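Local structure of putative exported protein (Bordetella pertussis Tohama I, 2PFY) at residues A[1-6]-A[36-41]; A[80-85]-A[279-284]. The protein binds pyroglutamic acid and probably delivers it, as the extracytoplasmic solute receptor, to a tripartite ATP-independent periplasmic (TRAP) transporter. One frame throughout, in Å; residues are numbered along the deposited sequence.

Interaction 1 (A[1-6]-A[36-41]); sequences ATSWTM and EIKVQS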
# COMPACT_ATOMS: atom_id res chain seq x y z
N ALA A 1 4.50 -23.34 23.40
CA ALA A 1 5.04 -22.41 22.37
C ALA A 1 4.27 -22.57 21.06
O ALA A 1 3.73 -23.66 20.77
CB ALA A 1 6.53 -22.63 22.16
N THR A 2 4.19 -21.48 20.30
CA THR A 2 3.40 -21.45 19.09
C THR A 2 4.30 -20.85 18.02
O THR A 2 4.99 -19.86 18.31
CB THR A 2 2.15 -20.58 19.27
OG1 THR A 2 1.35 -21.12 20.33
CG2 THR A 2 1.31 -20.55 18.01
N SER A 3 4.33 -21.48 16.83
CA SER A 3 4.99 -20.94 15.63
C SER A 3 3.94 -20.52 14.62
O SER A 3 3.05 -21.31 14.29
CB SER A 3 5.86 -22.00 14.95
OG SER A 3 6.60 -22.71 15.91
N TRP A 4 4.10 -19.31 14.09
CA TRP A 4 3.24 -18.74 13.06
C TRP A 4 4.11 -18.52 11.83
O TRP A 4 5.27 -18.10 11.97
CB TRP A 4 3.03 -17.29 13.42
CG TRP A 4 1.83 -16.74 13.90
CD1 TRP A 4 1.48 -15.38 13.84
CD2 TRP A 4 0.82 -17.36 14.60
NE1 TRP A 4 0.29 -15.18 14.41
CE2 TRP A 4 -0.14 -16.38 14.91
CE3 TRP A 4 0.60 -18.66 14.98
CZ2 TRP A 4 -1.28 -16.68 15.57
CZ3 TRP A 4 -0.49 -18.92 15.61
CH2 TRP A 4 -1.43 -17.95 15.91
N THR A 5 3.52 -18.63 10.65
CA THR A 5 4.19 -18.18 9.44
C THR A 5 3.49 -16.93 8.94
O THR A 5 2.26 -16.84 8.93
CB THR A 5 4.16 -19.27 8.32
OG1 THR A 5 4.86 -20.43 8.81
CG2 THR A 5 4.89 -18.75 7.03
N MSE A 6 4.29 -15.95 8.55
CA MSE A 6 3.77 -14.71 8.05
C MSE A 6 4.20 -14.51 6.59
O MSE A 6 5.34 -14.81 6.22
CB MSE A 6 4.28 -13.55 8.91
CG MSE A 6 3.81 -12.16 8.45
SE MSE A 6 4.29 -10.80 9.81
CE MSE A 6 3.39 -11.32 11.35
N GLU A 36 6.45 -17.34 18.10
CA GLU A 36 7.50 -17.02 17.11
C GLU A 36 6.85 -16.88 15.73
O GLU A 36 6.14 -17.78 15.27
CB GLU A 36 8.61 -18.08 17.09
CG GLU A 36 9.70 -17.71 16.05
CD GLU A 36 10.99 -18.47 16.20
OE1 GLU A 36 10.92 -19.70 16.35
OE2 GLU A 36 12.09 -17.82 16.10
N ILE A 37 7.07 -15.74 15.09
CA ILE A 37 6.52 -15.50 13.78
C ILE A 37 7.69 -15.49 12.80
O ILE A 37 8.62 -14.73 12.97
CB ILE A 37 5.75 -14.18 13.72
CG1 ILE A 37 4.61 -14.18 14.79
CG2 ILE A 37 5.26 -13.94 12.27
CD1 ILE A 37 3.89 -12.83 14.99
N LYS A 38 7.64 -16.35 11.81
CA LYS A 38 8.68 -16.41 10.77
C LYS A 38 8.13 -15.75 9.50
O LYS A 38 7.09 -16.15 9.00
CB LYS A 38 9.10 -17.86 10.50
CG LYS A 38 9.37 -18.69 11.75
CD LYS A 38 8.14 -19.67 12.07
CE LYS A 38 7.83 -19.75 13.54
NZ LYS A 38 8.80 -20.60 14.34
N VAL A 39 8.83 -14.74 9.01
CA VAL A 39 8.37 -13.92 7.90
C VAL A 39 9.00 -14.45 6.60
O VAL A 39 10.23 -14.65 6.51
CB VAL A 39 8.76 -12.44 8.09
CG1 VAL A 39 8.37 -11.63 6.85
CG2 VAL A 39 8.11 -11.84 9.38
N GLN A 40 8.15 -14.70 5.62
CA GLN A 40 8.59 -15.01 4.26
C GLN A 40 8.17 -13.86 3.40
O GLN A 40 6.98 -13.65 3.15
CB GLN A 40 8.00 -16.34 3.77
CG GLN A 40 8.44 -17.47 4.71
CD GLN A 40 8.21 -18.84 4.16
OE1 GLN A 40 8.54 -19.08 3.01
NE2 GLN A 40 7.67 -19.76 4.97
N SER A 41 9.15 -13.11 2.93
CA SER A 41 8.84 -11.85 2.29
C SER A 41 8.86 -12.00 0.75
O SER A 41 8.97 -13.12 0.20
CB SER A 41 9.84 -10.81 2.74
OG SER A 41 11.10 -11.20 2.24
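Met6, a selenomethionine, and Ile37 interlock on the buried face of two neighbouring parallel strands, 2-6 and 36-40. The Met6 chain can be followed outward. Its CB lies 3.5 Å from Ile37 CG2. Farther out, Met6 SE packs 4.0 Å from Val39 CG2. At the tip, Met6 CE turns back to Ile37 CG2 at 3.3 Å, tighter than usual for two carbons. With CG anti to the backbone N (chi1 179°) the chain leaves the sheet extended; the bend at its last torsion, -61°, then brings the methyl back over Ile37. An unbranched, flexible chain suits this place, since it can bend to fit the fixed branches of its neighbours. On the same face Trp4 lies beside Ile37, its CD1 3.5 Å from Ile37 CG1. Phe23 and Ala24 of helix 15-30 and Ile62 of strand 62-66 continue this apolar layer.

The backbones form a ladder of five nearly straight hydrogen bonds, in which the N and O of Trp4 and Met6 and those of Lys38 all take part; Trp4 N to Glu36 O, at 2.8 Å, is one rung. The other face carries Ser3, Thr5, Glu36 and Lys38, polar residues suited to a partly exposed surface. Lys38 bends along its chain so that CE presses on Ser3 CB at 3.3 Å, while NZ makes a salt bridge to Glu36 OE1 at 3.1 Å, approaching from above the carboxylate plane.

This is the first beta-alpha-beta unit of the periplasmic binding protein fold, with helix 15-30 connecting the two strands. The chemistry implies a two-sided sheet edge: an apolar face that packs on helix 15-30 and on Ile62, a polar face, partly open to solvent, on which Lys38 and Glu36 pair their charges, and backbone bonds joining the strands between them.

Interaction 2 (A[80-85]-A[279-284]); sequences DSVPFL and TMVSDW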
# COMPACT_ATOMS: atom_id res chain seq x y z
N ASP A 80 -7.94 5.12 0.48
CA ASP A 80 -6.57 5.62 0.55
C ASP A 80 -5.92 5.79 -0.83
O ASP A 80 -4.78 6.28 -0.94
CB ASP A 80 -5.70 4.72 1.47
CG ASP A 80 -5.42 3.33 0.87
OD1 ASP A 80 -5.82 3.07 -0.29
OD2 ASP A 80 -4.81 2.49 1.55
N SER A 81 -6.65 5.40 -1.88
CA SER A 81 -6.13 5.49 -3.24
C SER A 81 -6.88 6.50 -4.14
O SER A 81 -6.64 6.54 -5.34
CB SER A 81 -6.09 4.10 -3.90
OG SER A 81 -5.27 3.21 -3.15
N VAL A 82 -7.79 7.28 -3.56
CA VAL A 82 -8.47 8.34 -4.32
C VAL A 82 -7.51 9.52 -4.54
O VAL A 82 -7.05 10.11 -3.56
CB VAL A 82 -9.74 8.86 -3.59
CG1 VAL A 82 -10.32 10.12 -4.34
CG2 VAL A 82 -10.79 7.75 -3.41
N PRO A 83 -7.18 9.84 -5.81
CA PRO A 83 -6.19 10.91 -6.04
C PRO A 83 -6.54 12.24 -5.40
O PRO A 83 -7.70 12.70 -5.47
CB PRO A 83 -6.09 10.99 -7.57
CG PRO A 83 -6.48 9.58 -8.04
CD PRO A 83 -7.59 9.19 -7.07
N PHE A 84 -5.56 12.80 -4.71
CA PHE A 84 -5.62 14.13 -4.12
C PHE A 84 -6.65 14.35 -2.99
O PHE A 84 -6.82 15.48 -2.50
CB PHE A 84 -5.67 15.19 -5.21
CG PHE A 84 -4.48 15.14 -6.09
CD1 PHE A 84 -3.26 15.57 -5.61
CD2 PHE A 84 -4.55 14.53 -7.33
CE1 PHE A 84 -2.11 15.47 -6.40
CE2 PHE A 84 -3.40 14.43 -8.13
CZ PHE A 84 -2.19 14.91 -7.68
N LEU A 85 -7.30 13.27 -2.55
CA LEU A 85 -8.14 13.36 -1.36
C LEU A 85 -7.31 13.57 -0.09
O LEU A 85 -7.67 14.35 0.80
CB LEU A 85 -9.01 12.10 -1.25
CG LEU A 85 -9.89 11.95 0.00
CD1 LEU A 85 -11.04 12.96 0.06
CD2 LEU A 85 -10.44 10.55 0.10
N THR A 279 -13.77 12.94 -9.87
CA THR A 279 -14.59 11.86 -10.42
C THR A 279 -14.56 10.61 -9.52
O THR A 279 -15.61 10.05 -9.17
CB THR A 279 -14.08 11.46 -11.82
OG1 THR A 279 -14.07 12.61 -12.66
CG2 THR A 279 -14.92 10.39 -12.44
N MSE A 280 -13.36 10.19 -9.13
CA MSE A 280 -13.22 8.96 -8.38
C MSE A 280 -13.86 9.00 -6.99
O MSE A 280 -14.43 7.99 -6.56
CB MSE A 280 -11.76 8.48 -8.34
CG MSE A 280 -11.25 8.03 -9.70
SE MSE A 280 -9.42 7.30 -9.60
CE MSE A 280 -9.81 5.75 -8.36
N VAL A 281 -13.77 10.13 -6.29
CA VAL A 281 -14.37 10.23 -4.95
C VAL A 281 -15.91 10.24 -5.05
O VAL A 281 -16.61 9.78 -4.13
CB VAL A 281 -13.82 11.42 -4.13
CG1 VAL A 281 -14.37 12.77 -4.61
CG2 VAL A 281 -14.10 11.25 -2.64
N SER A 282 -16.41 10.76 -6.17
CA SER A 282 -17.84 10.73 -6.48
C SER A 282 -18.26 9.28 -6.78
O SER A 282 -19.19 8.76 -6.15
CB SER A 282 -18.16 11.72 -7.62
OG SER A 282 -19.34 11.38 -8.34
N ASP A 283 -17.56 8.64 -7.72
CA ASP A 283 -17.73 7.22 -8.05
C ASP A 283 -17.68 6.36 -6.79
O ASP A 283 -18.47 5.42 -6.64
CB ASP A 283 -16.60 6.74 -8.98
CG ASP A 283 -16.82 7.12 -10.43
OD1 ASP A 283 -17.94 7.52 -10.77
OD2 ASP A 283 -15.86 6.98 -11.25
N TRP A 284 -16.74 6.69 -5.90
CA TRP A 284 -16.52 5.94 -4.67
C TRP A 284 -17.69 6.10 -3.71
O TRP A 284 -18.19 5.12 -3.16
CB TRP A 284 -15.21 6.37 -3.98
CG TRP A 284 -14.92 5.61 -2.70
CD1 TRP A 284 -14.19 4.45 -2.58
CD2 TRP A 284 -15.31 5.97 -1.36
NE1 TRP A 284 -14.12 4.07 -1.26
CE2 TRP A 284 -14.79 4.98 -0.49
CE3 TRP A 284 -16.05 7.04 -0.82
CZ2 TRP A 284 -14.99 5.02 0.89
CZ3 TRP A 284 -16.24 7.08 0.56
CH2 TRP A 284 -15.71 6.07 1.40
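Val82 and Val281 meet at the middle of a purely apolar contact between the loop segment 80-85 and residues 279-284 of helix 267-287, for no hydrogen bond passes between the two. Val82 CG1 reaches Val281 CB at 3.7 Å, the two side chains crossing at about a right angle. Val82 holds CG1 anti to its own nitrogen (chi1 172°), which sends that methyl to the helix. Short, branched valines suit such a place: they fill the interface close to both backbones and have few torsions to fix. Leu85 adds a looser touch, CD1 to Val281 CG2 at 4.4 Å.

A selenium contact forms the second apolar group. Met280, a selenomethionine, sets SE 3.6 Å from Pro83 CD and 4.0 Å from Pro83 CG, so the proline ring meets the selenium with two of its methylenes. The long chain of Met280 spans the distance from helix to loop, while the rigid ring of Pro83 restrains the loop backbone and offers a compact hydrocarbon surface.

The hydrogen bonds lie within each segment or run to third parts of the chain. Ser81 OG donates to Asp80 OD1 at 2.9 Å, on the anti side and 33° out of the carboxylate plane; Asp80 OD2 accepts from the backbone N of Gln208, so both carboxylate oxygens of this buried acid have a donor. In the helix, Trp284 N bonds to Met280 O at 2.7 Å.

Around this buried contact, Ser81 of the loop and Met280 of the helix both touch Ser148 of helix 147-155, and Met280 also Leu155. Leu85 O accepts from Tyr299 OH of helix 290-300; Trp284 touches Leu296 there and gives its NE1 hydrogen to Pro75 O. The loop between strand 62-66 and helix 89-108 is thus set against three helices: 267-287, 147-155 and 290-300.

Interaction 1 closes before interaction 2 opens along the chain, and the two lie on opposite sides of its centre, with their centres 36 Å apart and nearest atoms about 18 Å apart. Residues 1-6 and 36-41 join the first two strands of the mixed five-stranded sheet, strand 35-40 forming one edge. Strand 62-66 of that sheet leads into the loop bearing 80-85, and the side chain of Ser81 there is about 8 Å from the bound pyroglutamic acid. Interaction 1 thus builds a sheet edge from segments close in sequence, whereas interaction 2, far from it, packs a loop near the ligand against helix 267-287, late in the chain.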